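Local structure of DNA repair and telomere maintenance protein nbs1 (Schizosaccharomyces pombe, 3I0N) at residues Y23-N28 with A48-L53; I17-T22 with S190-A195; C117-N122 with L142-A147; M153-G158 with I176-L181; G164-F169 with H241-L246. The protein acts, through an N-terminal FHA/BRCT-repeat region, as a phosphoprotein-binding adaptor within the MRN complex, which repairs DNA double-strand breaks and maintains telomeres. All coordinates share one frame; numbering follows the deposited sequence.

In the fold
Interactions 1 and 2 meet on strand 21-26 of the FHA part, their centres 12 Å apart, and both are largely buried. Interaction 1 is a ladder of backbone bonds within one sheet; interaction 2 replaces such bonds by apolar packing and one weak bond between the FHA edge and a helical turn. Interactions 3 and 4 lie where loops meet the parallel sheet of the first BRCT repeat; both are partly exposed, polar and bridged by water, and they touch through Asp121 and Asn154. Interaction 5 leaves that repeat for the second, pairing two helices by apolar and aromatic contacts alone, about 26 Å from interaction 1 between nearest atoms.

Interaction 1. Residues Y23-N28 with A48-L53; sequences YIVGRN and ARFTIL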
# COMPACT_ATOMS: atom_id res chain seq x y z
N TYR A 23 -12.77 21.04 12.16
CA TYR A 23 -14.22 20.94 11.95
C TYR A 23 -14.96 21.49 13.16
O TYR A 23 -14.67 21.11 14.30
CB TYR A 23 -14.63 19.47 11.73
CG TYR A 23 -13.88 18.78 10.61
CD1 TYR A 23 -14.42 18.73 9.32
CD2 TYR A 23 -12.64 18.17 10.83
CE1 TYR A 23 -13.75 18.10 8.28
CE2 TYR A 23 -11.96 17.53 9.79
CZ TYR A 23 -12.52 17.50 8.52
OH TYR A 23 -11.86 16.89 7.47
N ILE A 24 -15.91 22.38 12.91
CA ILE A 24 -16.78 22.88 13.97
C ILE A 24 -18.03 22.01 14.01
O ILE A 24 -18.67 21.78 12.98
CB ILE A 24 -17.15 24.38 13.77
CG1 ILE A 24 -15.88 25.26 13.68
CG2 ILE A 24 -18.09 24.88 14.85
CD1 ILE A 24 -15.06 25.38 14.96
N VAL A 25 -18.36 21.52 15.20
CA VAL A 25 -19.44 20.56 15.39
C VAL A 25 -20.52 21.15 16.28
O VAL A 25 -20.24 21.54 17.41
CB VAL A 25 -18.90 19.24 16.03
CG1 VAL A 25 -19.99 18.19 16.09
CG2 VAL A 25 -17.69 18.72 15.25
N GLY A 26 -21.74 21.23 15.76
CA GLY A 26 -22.87 21.77 16.50
C GLY A 26 -24.18 21.53 15.78
O GLY A 26 -24.20 20.86 14.74
N ARG A 27 -25.27 22.07 16.33
CA ARG A 27 -26.59 21.93 15.71
C ARG A 27 -26.95 23.05 14.73
O ARG A 27 -27.80 22.87 13.86
CB ARG A 27 -27.71 21.74 16.76
CG ARG A 27 -27.89 22.89 17.76
CD ARG A 27 -29.11 22.65 18.65
NE ARG A 27 -29.24 23.66 19.70
CZ ARG A 27 -29.98 24.76 19.60
NH1 ARG A 27 -30.65 25.00 18.48
NH2 ARG A 27 -30.03 25.63 20.60
N ASN A 28 -26.29 24.20 14.86
CA ASN A 28 -26.51 25.33 13.95
C ASN A 28 -25.30 25.64 13.06
O ASN A 28 -24.82 26.78 13.01
CB ASN A 28 -26.99 26.58 14.70
CG ASN A 28 -28.46 26.49 15.11
OD1 ASN A 28 -29.12 25.47 14.93
ND2 ASN A 28 -28.97 27.58 15.69
N ALA A 48 -18.32 21.70 19.64
CA ALA A 48 -16.95 21.20 19.71
C ALA A 48 -16.20 21.48 18.42
O ALA A 48 -16.81 21.62 17.36
CB ALA A 48 -16.95 19.69 19.99
N ARG A 49 -14.88 21.56 18.52
CA ARG A 49 -14.06 21.51 17.32
C ARG A 49 -13.21 20.24 17.30
O ARG A 49 -12.55 19.90 18.28
CB ARG A 49 -13.24 22.79 17.12
CG ARG A 49 -11.76 22.72 17.45
CD ARG A 49 -10.92 23.63 16.55
NE ARG A 49 -11.35 25.02 16.55
CZ ARG A 49 -11.42 25.78 15.46
NH1 ARG A 49 -11.11 25.27 14.28
NH2 ARG A 49 -11.82 27.05 15.54
N PHE A 50 -13.29 19.52 16.18
CA PHE A 50 -12.45 18.35 15.93
C PHE A 50 -11.34 18.77 14.99
O PHE A 50 -11.60 19.29 13.91
CB PHE A 50 -13.24 17.22 15.23
CG PHE A 50 -14.39 16.67 16.04
CD1 PHE A 50 -14.54 16.97 17.39
CD2 PHE A 50 -15.29 15.79 15.44
CE1 PHE A 50 -15.59 16.44 18.13
CE2 PHE A 50 -16.34 15.25 16.17
CZ PHE A 50 -16.49 15.58 17.52
N THR A 51 -10.10 18.53 15.39
CA THR A 51 -8.94 18.81 14.56
C THR A 51 -8.12 17.55 14.34
O THR A 51 -7.76 16.85 15.29
CB THR A 51 -8.07 19.91 15.17
OG1 THR A 51 -8.83 21.12 15.22
CG2 THR A 51 -6.81 20.13 14.33
N ILE A 52 -7.85 17.27 13.07
CA ILE A 52 -7.11 16.09 12.65
C ILE A 52 -5.80 16.56 12.08
O ILE A 52 -5.77 17.39 11.17
CB ILE A 52 -7.87 15.31 11.55
CG1 ILE A 52 -9.35 15.13 11.92
CG2 ILE A 52 -7.17 13.99 11.23
CD1 ILE A 52 -9.62 14.23 13.03
N LEU A 53 -4.71 16.04 12.63
CA LEU A 53 -3.40 16.44 12.17
C LEU A 53 -2.97 15.52 11.04
O LEU A 53 -3.52 14.43 10.88
CB LEU A 53 -2.39 16.45 13.32
CG LEU A 53 -2.66 17.39 14.50
CD1 LEU A 53 -1.42 17.52 15.38
CD2 LEU A 53 -3.10 18.78 14.03
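Tyr23 and Phe50 form an antiparallel hydrogen-bonded pair: Tyr23 N lies 2.7 Å from Phe50 O, and Phe50 N lies 2.8 Å from Tyr23 O. Val25 and Ala48 repeat the pattern, with Val25 N 2.7 Å from Ala48 O, which makes strands 21-26 and 48-52 neighbours in the FHA beta-sheet. Tyr23, Val25, Ala48, Phe50 and Ile52 share the tightly packed face. There Val25 CG2 sits over the centre of the Phe50 ring, 3.8 Å from its centroid and 10° off the normal, a CH-pi contact. With CG1 of Val25 opposite its backbone N (chi1 -174°), CG2 is the branch left to meet the ring. Tyr23 turns its ring edge to Ile52, CE2 to CG1 4.1 Å, while its OH bonds to Phe19 O. With an alanine in place of Phe50, the Val25 methyl would probably lose its aromatic partner and a gap would open beside Leu18 and Phe68. The other face is looser. Ile24 CD1 lies over the centre of the guanidinium of partly exposed Arg49, 3.7 Å from CZ, and NH1 of that arginine bonds to Thr22 OG1. Backbone bonds therefore set the register, while apolar groups bury one face and the charge keeps to the solvent side.

Interaction 2. Residues I17-T22 with S190-A195; sequences ILFPGT and SVIEDA
Ile17 and Ile192 bring the two backbones closest, their CA atoms 4.7 Å apart, where the outermost strand 16-18 of one FHA sheet meets the short, weakly bonded helical turn 190-193. This turn follows helix 178-186 of the first BRCT repeat in the chain, and the contact is thus one of the joints by which the FHA and BRCT modules pack into a single body. The polar link between the backbones is slight: Ile17 N points to Val191 O over 3.5 Å, a weak hydrogen bond, and the carbonyl of the same residue, Ile17 O, receives a CA-H...O contact from Ile192 CA at 3.4 Å. The side chains of Ile17, Phe19, Val191, Ile192 and Ala195 supply the rest. Ile17 CG1, anti to the carbonyl carbon (chi1 -61°), lies 3.6 Å from Ala195 CB, and the extended chi2 carries CD1 on to Val191. Phe19 comes from the turn between strands 16-18 and 21-26. Its ring carries Ile17 CG2 over one face, offset toward the rim, a contact within residues 17-22 that probably helps fix the ring's rotation. Ile192 meets the same ring with two atoms: CD1 lies at the edge in the ring plane, and CG1 approaches obliquely to 3.5 Å from CD2 of Phe19. Val191 crosses the phenyl group at about a right angle, and Leu136 of the first BRCT repeat also touches Phe19. The tightest spot is a methyl pair, Ile17 CD1 against Val191 CG1 at 3.4 Å, closer than carbons usually pack.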
# COMPACT_ATOMS: atom_id res chain seq x y z
N ILE A 17 -15.81 10.80 6.61
CA ILE A 17 -14.36 10.72 6.69
C ILE A 17 -13.78 12.10 7.03
O ILE A 17 -13.95 13.05 6.28
CB ILE A 17 -13.71 10.11 5.40
CG1 ILE A 17 -14.22 8.68 5.20
CG2 ILE A 17 -12.18 10.15 5.51
CD1 ILE A 17 -13.60 7.90 4.04
N LEU A 18 -13.09 12.19 8.17
CA LEU A 18 -12.47 13.44 8.58
C LEU A 18 -11.00 13.47 8.18
O LEU A 18 -10.14 12.97 8.91
CB LEU A 18 -12.62 13.68 10.08
CG LEU A 18 -14.03 13.59 10.67
CD1 LEU A 18 -13.99 13.93 12.15
CD2 LEU A 18 -14.99 14.50 9.92
N PHE A 19 -10.74 14.06 7.02
CA PHE A 19 -9.38 14.29 6.54
C PHE A 19 -8.74 15.36 7.40
O PHE A 19 -9.46 16.16 8.01
CB PHE A 19 -9.42 14.78 5.08
CG PHE A 19 -9.91 13.74 4.11
CD1 PHE A 19 -9.25 12.52 3.97
CD2 PHE A 19 -11.02 13.99 3.31
CE1 PHE A 19 -9.70 11.56 3.06
CE2 PHE A 19 -11.47 13.03 2.40
CZ PHE A 19 -10.81 11.82 2.28
N PRO A 20 -7.39 15.40 7.46
CA PRO A 20 -6.68 16.42 8.23
C PRO A 20 -7.26 17.80 8.00
O PRO A 20 -7.52 18.18 6.86
CB PRO A 20 -5.25 16.34 7.69
CG PRO A 20 -5.10 14.87 7.41
CD PRO A 20 -6.44 14.45 6.84
N GLY A 21 -7.47 18.52 9.09
CA GLY A 21 -8.12 19.82 9.05
C GLY A 21 -8.85 20.08 10.34
O GLY A 21 -8.62 19.40 11.33
N THR A 22 -9.72 21.07 10.34
CA THR A 22 -10.46 21.39 11.54
C THR A 22 -11.94 21.53 11.24
O THR A 22 -12.32 22.06 10.20
CB THR A 22 -9.85 22.62 12.26
OG1 THR A 22 -10.47 22.78 13.54
CG2 THR A 22 -10.01 23.90 11.43
N SER A 190 -16.95 15.11 -1.24
CA SER A 190 -18.14 14.27 -1.09
C SER A 190 -17.88 13.08 -0.15
O SER A 190 -18.81 12.50 0.42
CB SER A 190 -18.60 13.77 -2.45
OG SER A 190 -17.61 12.92 -3.01
N VAL A 191 -16.60 12.73 0.01
CA VAL A 191 -16.21 11.65 0.90
C VAL A 191 -16.28 12.11 2.36
O VAL A 191 -16.60 11.32 3.25
CB VAL A 191 -14.80 11.12 0.55
CG1 VAL A 191 -14.37 10.03 1.53
CG2 VAL A 191 -14.76 10.57 -0.87
N ILE A 192 -15.99 13.40 2.59
CA ILE A 192 -16.13 14.02 3.91
C ILE A 192 -17.59 13.96 4.38
O ILE A 192 -17.86 13.80 5.57
CB ILE A 192 -15.64 15.50 3.92
CG1 ILE A 192 -14.11 15.56 3.78
CG2 ILE A 192 -16.09 16.23 5.19
CD1 ILE A 192 -13.58 16.95 3.38
N GLU A 193 -18.51 14.10 3.43
CA GLU A 193 -19.95 14.13 3.70
C GLU A 193 -20.61 12.75 3.75
O GLU A 193 -21.71 12.61 4.29
CB GLU A 193 -20.65 15.02 2.68
CG GLU A 193 -20.08 16.44 2.61
CD GLU A 193 -20.88 17.36 1.71
OE1 GLU A 193 -20.56 18.57 1.68
OE2 GLU A 193 -21.83 16.88 1.03
N ASP A 194 -19.94 11.75 3.19
CA ASP A 194 -20.47 10.40 3.08
C ASP A 194 -19.31 9.46 2.80
O ASP A 194 -18.81 9.40 1.67
CB ASP A 194 -21.52 10.31 1.96
CG ASP A 194 -22.31 9.00 1.98
OD1 ASP A 194 -21.82 7.96 2.47
OD2 ASP A 194 -23.44 9.02 1.46
N ALA A 195 -18.88 8.75 3.84
CA ALA A 195 -17.76 7.79 3.77
C ALA A 195 -17.96 6.69 2.72
O ALA A 195 -16.99 6.22 2.14
CB ALA A 195 -17.52 7.16 5.13

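Interaction 3. Residues C117-N122 with L142-A147; sequences CIQFDN and LRDSDA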
# COMPACT_ATOMS: atom_id res chain seq x y z
N CYS A 117 -2.28 2.80 4.37
CA CYS A 117 -0.88 3.17 4.18
C CYS A 117 -0.43 2.79 2.79
O CYS A 117 -0.55 1.63 2.40
CB CYS A 117 0.03 2.44 5.17
SG CYS A 117 -0.08 3.05 6.80
N ILE A 118 0.14 3.75 2.07
CA ILE A 118 0.46 3.53 0.67
C ILE A 118 1.96 3.49 0.38
O ILE A 118 2.70 4.44 0.65
CB ILE A 118 -0.28 4.53 -0.24
CG1 ILE A 118 -1.79 4.33 -0.09
CG2 ILE A 118 0.14 4.34 -1.68
CD1 ILE A 118 -2.65 5.37 -0.81
N GLN A 119 2.38 2.35 -0.17
CA GLN A 119 3.75 2.17 -0.61
C GLN A 119 3.89 2.54 -2.09
O GLN A 119 3.04 2.19 -2.91
CB GLN A 119 4.22 0.73 -0.35
CG GLN A 119 5.68 0.46 -0.76
CD GLN A 119 6.20 -0.88 -0.28
OE1 GLN A 119 5.44 -1.75 0.13
NE2 GLN A 119 7.52 -1.05 -0.32
N PHE A 120 4.96 3.25 -2.41
CA PHE A 120 5.24 3.64 -3.79
C PHE A 120 6.38 2.82 -4.39
O PHE A 120 7.28 2.39 -3.69
CB PHE A 120 5.54 5.14 -3.86
CG PHE A 120 4.30 6.00 -3.76
CD1 PHE A 120 3.67 6.20 -2.53
CD2 PHE A 120 3.76 6.59 -4.89
CE1 PHE A 120 2.52 6.98 -2.45
CE2 PHE A 120 2.62 7.38 -4.81
CZ PHE A 120 2.00 7.57 -3.59
N ASP A 121 6.30 2.58 -5.70
CA ASP A 121 7.28 1.78 -6.43
C ASP A 121 8.64 2.49 -6.53
O ASP A 121 9.69 1.85 -6.49
CB ASP A 121 6.72 1.51 -7.83
CG ASP A 121 7.33 0.28 -8.51
OD1 ASP A 121 8.30 -0.33 -8.00
OD2 ASP A 121 6.82 -0.07 -9.60
N ASN A 122 8.60 3.83 -6.63
CA ASN A 122 9.81 4.63 -6.78
C ASN A 122 9.73 6.04 -6.15
O ASN A 122 8.63 6.52 -5.85
CB ASN A 122 10.28 4.65 -8.25
CG ASN A 122 9.28 5.31 -9.19
OD1 ASN A 122 8.78 4.66 -10.11
ND2 ASN A 122 9.02 6.60 -9.00
N LEU A 142 8.52 4.21 0.85
CA LEU A 142 9.16 3.34 -0.14
C LEU A 142 9.56 2.01 0.49
O LEU A 142 9.38 0.96 -0.09
CB LEU A 142 10.40 4.01 -0.74
CG LEU A 142 10.22 5.31 -1.54
CD1 LEU A 142 11.58 5.91 -1.88
CD2 LEU A 142 9.42 5.05 -2.81
N ARG A 143 10.11 2.07 1.70
CA ARG A 143 10.51 0.88 2.44
C ARG A 143 9.32 -0.05 2.72
O ARG A 143 8.16 0.37 2.69
CB ARG A 143 11.19 1.28 3.75
CG ARG A 143 12.60 1.87 3.56
CD ARG A 143 13.04 2.71 4.76
NE ARG A 143 12.94 1.98 6.03
CZ ARG A 143 12.90 2.56 7.23
NH1 ARG A 143 12.96 3.88 7.35
NH2 ARG A 143 12.80 1.80 8.33
N ASP A 144 9.63 -1.33 2.95
CA ASP A 144 8.62 -2.31 3.34
C ASP A 144 8.07 -2.01 4.73
O ASP A 144 8.80 -1.59 5.63
CB ASP A 144 9.20 -3.73 3.32
CG ASP A 144 9.21 -4.35 1.92
OD1 ASP A 144 8.51 -3.85 1.00
OD2 ASP A 144 9.93 -5.35 1.72
N SER A 145 6.77 -2.22 4.89
CA SER A 145 6.10 -1.99 6.17
C SER A 145 5.02 -3.04 6.38
O SER A 145 4.41 -3.51 5.43
CB SER A 145 5.51 -0.58 6.20
OG SER A 145 4.61 -0.41 7.28
N ASP A 146 4.78 -3.40 7.64
CA ASP A 146 3.72 -4.35 7.98
C ASP A 146 2.33 -3.70 7.98
O ASP A 146 1.32 -4.39 8.04
CB ASP A 146 4.01 -5.01 9.33
CG ASP A 146 5.16 -6.01 9.25
OD1 ASP A 146 5.20 -6.83 8.30
OD2 ASP A 146 6.02 -5.99 10.15
N ALA A 147 2.30 -2.37 7.91
CA ALA A 147 1.06 -1.59 7.95
C ALA A 147 0.52 -1.24 6.56
O ALA A 147 -0.59 -0.72 6.42
CB ALA A 147 1.26 -0.34 8.77
O HOH W 1 5.14 -2.93 2.52
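Gln119 reaches Leu142 and Asp144 with a single amide nitrogen. Its NE2 donates to Leu142 O at 2.7 Å, arriving 39° out of the carbonyl plane, and to Asp144 OD1 at 3.2 Å along a straighter path, 168° at the hydrogen. That carboxylate oxygen is met on its anti side, and the amide and carboxylate planes stand nearly perpendicular. The other end of the amide is held as well: OE1 accepts from water 1 at 2.7 Å, and the water in turn accepts from Ser145 N at 3.0 Å. With three partners around it, the amide has its flip state and rotation fixed. The extended chain of Gln119, CG opposite the backbone N (chi1 -179°), carries it across to the loop. Strand 118-120 is an inner strand of the parallel BRCT sheet, between 140-141 and 150-152, and residues 142-147 form the loop leaving 140-141. Tyr60 of the FHA domain bonds through its OH to Arg143 O and through its backbone O to Ser145 OG, which itself accepts from Ala147 N in an ST turn. Farther out, Leu142 folds CD2 back to Phe120 CB at 4.0 Å, near helix 123-134, and Cys117 SG lies 4.1 Å from Ala147 CB.

Interaction 4. Residues M153-G158 with I176-L181; sequences MNRQAG and IDDSYL
Met153 N donates to Ile176 O at 3.0 Å and 167°, the one direct hydrogen bond between the two segments. Arg155 makes most of the remaining contact with its chain rather than its charge: CD lies 3.8 Å from Asp177 CB and equally near Asp178 CB. Its NE stays 4.5 Å from Asp177 OD2, with that oxygen far off the plane of the guanidinium, an attraction of charges without a salt bridge. Two waters bridge the segments. Water 2 joins backbones, donating to Met153 O at 2.6 Å and accepting from Asp178 N; water 3 donates to the side-chain Asp178 OD2 and weakly accepts from Arg155 N. Behind this shell Asp177 is the N-cap of helix 178-186. With CG set between its backbone N and carbonyl carbon (chi1 64°), OD1 takes the Ser179 hydroxyl at 2.7 Å and, weakly, Ser179 N. The helix start probably stabilises this carboxylate's negative charge. An alanine in place of Asp177 would remove the cap and is likely to leave Ser179 OG and N without their acceptor and Arg155 without the nearer of its two carboxylate neighbours. Here the loop after strand 150-152 meets the turn from edge strand 174-176 into its helix, a strand-to-helix junction of the parallel alpha/beta BRCT fold.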
# COMPACT_ATOMS: atom_id res chain seq x y z
N MET A 153 1.86 1.05 -8.30
CA MET A 153 2.75 0.58 -9.35
C MET A 153 3.14 1.70 -10.31
O MET A 153 2.36 2.63 -10.57
CB MET A 153 2.13 -0.59 -10.12
CG MET A 153 0.91 -0.25 -10.98
SD MET A 153 0.35 -1.62 -12.01
CE MET A 153 1.57 -1.63 -13.33
N ASN A 154 4.35 1.61 -10.83
CA ASN A 154 4.79 2.46 -11.92
C ASN A 154 4.07 2.00 -13.18
O ASN A 154 4.34 0.92 -13.71
CB ASN A 154 6.32 2.34 -12.08
CG ASN A 154 6.89 3.33 -13.08
OD1 ASN A 154 6.28 4.35 -13.40
ND2 ASN A 154 8.09 3.04 -13.57
N ARG A 155 3.11 2.81 -13.64
CA ARG A 155 2.37 2.51 -14.87
C ARG A 155 3.00 3.27 -16.02
O ARG A 155 2.42 4.20 -16.58
CB ARG A 155 0.86 2.82 -14.74
CG ARG A 155 0.51 4.27 -14.43
CD ARG A 155 -0.98 4.55 -14.58
NE ARG A 155 -1.36 4.71 -15.98
CZ ARG A 155 -2.32 5.53 -16.41
NH1 ARG A 155 -2.99 6.29 -15.55
NH2 ARG A 155 -2.60 5.60 -17.71
N GLN A 156 4.22 2.85 -16.36
CA GLN A 156 4.96 3.48 -17.44
C GLN A 156 4.28 3.17 -18.77
O GLN A 156 4.51 3.87 -19.76
CB GLN A 156 6.40 2.99 -17.42
CG GLN A 156 7.40 3.98 -17.98
CD GLN A 156 8.70 3.98 -17.21
OE1 GLN A 156 8.73 4.26 -16.01
NE2 GLN A 156 9.80 3.68 -17.90
N ALA A 157 3.44 2.13 -18.77
CA ALA A 157 2.68 1.66 -19.94
C ALA A 157 3.53 1.55 -21.20
O ALA A 157 3.06 1.81 -22.31
CB ALA A 157 1.44 2.55 -20.20
N GLY A 158 4.79 1.15 -21.02
CA GLY A 158 5.73 1.04 -22.13
C GLY A 158 6.82 0.00 -21.94
O GLY A 158 7.71 -0.12 -22.79
N ILE A 176 -2.59 -0.45 -6.90
CA ILE A 176 -3.28 0.70 -7.49
C ILE A 176 -2.31 1.48 -8.37
O ILE A 176 -1.14 1.11 -8.47
CB ILE A 176 -3.91 1.62 -6.42
CG1 ILE A 176 -2.84 2.14 -5.44
CG2 ILE A 176 -5.07 0.91 -5.69
CD1 ILE A 176 -3.33 3.19 -4.43
N ASP A 177 -2.78 2.55 -9.01
CA ASP A 177 -1.91 3.38 -9.83
C ASP A 177 -2.25 4.88 -9.76
O ASP A 177 -3.08 5.30 -8.96
CB ASP A 177 -1.91 2.87 -11.29
CG ASP A 177 -3.28 2.99 -11.97
OD1 ASP A 177 -4.09 3.84 -11.56
OD2 ASP A 177 -3.53 2.23 -12.93
N ASP A 178 -1.58 5.65 -10.61
CA ASP A 178 -1.78 7.09 -10.81
C ASP A 178 -3.23 7.58 -10.78
O ASP A 178 -3.55 8.53 -10.07
CB ASP A 178 -1.17 7.52 -12.16
CG ASP A 178 0.21 8.13 -12.03
OD1 ASP A 178 0.49 8.77 -10.99
OD2 ASP A 178 1.02 7.99 -12.97
N SER A 179 -4.07 6.94 -11.58
CA SER A 179 -5.44 7.39 -11.77
C SER A 179 -6.28 7.28 -10.51
O SER A 179 -7.10 8.17 -10.24
CB SER A 179 -6.12 6.68 -12.95
OG SER A 179 -5.98 5.27 -12.87
N TYR A 180 -6.05 6.23 -9.71
CA TYR A 180 -6.75 6.09 -8.43
C TYR A 180 -6.41 7.23 -7.48
O TYR A 180 -7.28 7.75 -6.79
CB TYR A 180 -6.46 4.73 -7.76
CG TYR A 180 -7.17 4.57 -6.43
CD1 TYR A 180 -8.50 4.11 -6.37
CD2 TYR A 180 -6.54 4.91 -5.24
CE1 TYR A 180 -9.16 3.98 -5.15
CE2 TYR A 180 -7.20 4.78 -4.02
CZ TYR A 180 -8.50 4.32 -3.98
OH TYR A 180 -9.14 4.20 -2.77
N LEU A 181 -5.13 7.60 -7.43
CA LEU A 181 -4.68 8.66 -6.53
C LEU A 181 -5.24 10.01 -6.96
O LEU A 181 -5.55 10.84 -6.10
CB LEU A 181 -3.15 8.72 -6.49
CG LEU A 181 -2.37 7.50 -5.97
CD1 LEU A 181 -0.87 7.74 -6.12
CD2 LEU A 181 -2.74 7.14 -4.52
O HOH W 2 0.92 4.67 -11.45
O HOH W 3 3.07 6.29 -13.51

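Interaction 5. Residues G164-F169 with H241-L246; sequences GTMYAF and HHLLEL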
# COMPACT_ATOMS: atom_id res chain seq x y z
N GLY A 164 9.32 -4.73 -7.75
CA GLY A 164 8.45 -4.28 -6.65
C GLY A 164 6.96 -4.55 -6.87
O GLY A 164 6.23 -4.89 -5.94
N THR A 165 6.50 -4.40 -8.11
CA THR A 165 5.11 -4.68 -8.44
C THR A 165 4.83 -6.19 -8.44
O THR A 165 3.79 -6.63 -7.94
CB THR A 165 4.71 -4.05 -9.78
OG1 THR A 165 5.15 -2.68 -9.81
CG2 THR A 165 3.20 -4.11 -9.99
N MET A 166 5.77 -6.96 -8.99
CA MET A 166 5.70 -8.43 -8.96
C MET A 166 5.58 -8.94 -7.53
O MET A 166 4.73 -9.77 -7.23
CB MET A 166 6.93 -9.07 -9.60
CG MET A 166 7.13 -8.81 -11.08
SD MET A 166 8.83 -9.23 -11.47
CE MET A 166 9.01 -8.56 -13.13
N TYR A 167 6.44 -8.42 -6.66
CA TYR A 167 6.51 -8.85 -5.27
C TYR A 167 5.24 -8.47 -4.50
O TYR A 167 4.68 -9.31 -3.79
CB TYR A 167 7.77 -8.29 -4.60
CG TYR A 167 7.96 -8.71 -3.16
CD1 TYR A 167 7.75 -10.03 -2.77
CD2 TYR A 167 8.35 -7.79 -2.19
CE1 TYR A 167 7.91 -10.44 -1.45
CE2 TYR A 167 8.54 -8.18 -0.85
CZ TYR A 167 8.30 -9.51 -0.50
OH TYR A 167 8.46 -9.92 0.81
N ALA A 168 4.79 -7.23 -4.67
CA ALA A 168 3.51 -6.77 -4.11
C ALA A 168 2.34 -7.63 -4.56
O ALA A 168 1.45 -7.93 -3.77
CB ALA A 168 3.26 -5.29 -4.46
N PHE A 169 2.35 -8.01 -5.83
CA PHE A 169 1.33 -8.90 -6.38
C PHE A 169 1.32 -10.27 -5.67
O PHE A 169 0.26 -10.76 -5.29
CB PHE A 169 1.53 -9.06 -7.89
CG PHE A 169 0.47 -9.88 -8.58
CD1 PHE A 169 -0.83 -9.40 -8.74
CD2 PHE A 169 0.79 -11.13 -9.12
CE1 PHE A 169 -1.79 -10.15 -9.41
CE2 PHE A 169 -0.17 -11.88 -9.80
CZ PHE A 169 -1.46 -11.39 -9.94
N HIS A 241 15.06 -11.06 -4.00
CA HIS A 241 15.25 -12.26 -3.18
C HIS A 241 13.93 -12.78 -2.62
O HIS A 241 13.59 -13.95 -2.81
CB HIS A 241 16.26 -12.01 -2.04
CG HIS A 241 17.66 -11.74 -2.52
ND1 HIS A 241 18.54 -10.92 -1.83
CD2 HIS A 241 18.33 -12.17 -3.61
CE1 HIS A 241 19.69 -10.87 -2.48
NE2 HIS A 241 19.59 -11.61 -3.56
N HIS A 242 13.17 -11.89 -1.96
CA HIS A 242 11.87 -12.23 -1.39
C HIS A 242 10.88 -12.79 -2.42
O HIS A 242 10.12 -13.71 -2.12
CB HIS A 242 11.23 -11.02 -0.71
CG HIS A 242 12.00 -10.48 0.46
ND1 HIS A 242 12.93 -11.23 1.15
CD2 HIS A 242 11.95 -9.28 1.08
CE1 HIS A 242 13.43 -10.50 2.13
NE2 HIS A 242 12.85 -9.31 2.11
N LEU A 243 10.90 -12.24 -3.63
CA LEU A 243 10.00 -12.66 -4.69
C LEU A 243 10.31 -14.09 -5.12
O LEU A 243 9.41 -14.92 -5.26
CB LEU A 243 10.11 -11.72 -5.90
CG LEU A 243 9.41 -12.10 -7.21
CD1 LEU A 243 7.92 -11.79 -7.15
CD2 LEU A 243 10.04 -11.36 -8.36
N LEU A 244 11.59 -14.36 -5.35
CA LEU A 244 12.02 -15.69 -5.78
C LEU A 244 11.78 -16.74 -4.69
O LEU A 244 11.53 -17.91 -4.99
CB LEU A 244 13.48 -15.66 -6.28
CG LEU A 244 13.60 -15.35 -7.78
CD1 LEU A 244 13.10 -13.96 -8.18
CD2 LEU A 244 15.02 -15.55 -8.28
N GLU A 245 11.81 -16.30 -3.43
CA GLU A 245 11.47 -17.14 -2.28
C GLU A 245 9.99 -17.52 -2.27
O GLU A 245 9.65 -18.66 -1.93
CB GLU A 245 11.85 -16.46 -0.96
CG GLU A 245 13.32 -16.63 -0.57
CD GLU A 245 13.72 -15.81 0.64
OE1 GLU A 245 12.91 -15.01 1.15
OE2 GLU A 245 14.88 -15.98 1.10
N LEU A 246 9.12 -16.57 -2.63
CA LEU A 246 7.68 -16.82 -2.69
C LEU A 246 7.33 -17.78 -3.82
O LEU A 246 6.31 -18.46 -3.75
CB LEU A 246 6.88 -15.51 -2.82
CG LEU A 246 6.68 -14.66 -1.56
CD1 LEU A 246 5.95 -13.38 -1.91
CD2 LEU A 246 5.95 -15.41 -0.43
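Tyr167 and Leu243 mark the closest backbone approach, CA to CA 5.2 Å, between helices 163-169 and 238-246, whose local axes come within 9.4 Å and run in broadly the same direction at 41°. Tyr167 fills much of the interface. Its CG stands opposite the backbone N (chi1 -178°), which extends the phenol across to the other helix, where it meets His242 and Leu246. His242 CB approaches the ring obliquely and packs closely, 3.3 Å from Tyr167 CZ. The two rings are neither stacked nor edge-on: their centroids lie 5.6 Å apart and the planes differ by 43°. Leu246, one helical turn along from His242, sets CD1 at the rim of the tyrosine ring near its plane, 3.6 Å from CE1, the two side chains crossing at about a right angle. Helix 163-169 belongs to the first BRCT repeat and helix 238-246 to the second. Met166 and Leu243 both also touch Ile294 on helix 294-297, so one helix of the first repeat packs against two of the second, consistent with the three-helix interface of tandem BRCT proteins such as BRCA1. On this inner side Leu243 points CD1 at the backbone between Met166 and Tyr167, 3.7 Å from Met166 C, and the same methyl lies 3.8 Å from Met166 CB. Its other branch, CD2, comes to 4.0 Å from Met166 SD; the methionine also touches Trp298. The opposite flank is more open to solvent, for Tyr167 and His242 are partly exposed, and Asp144 of the first repeat rests against the tyrosine ring.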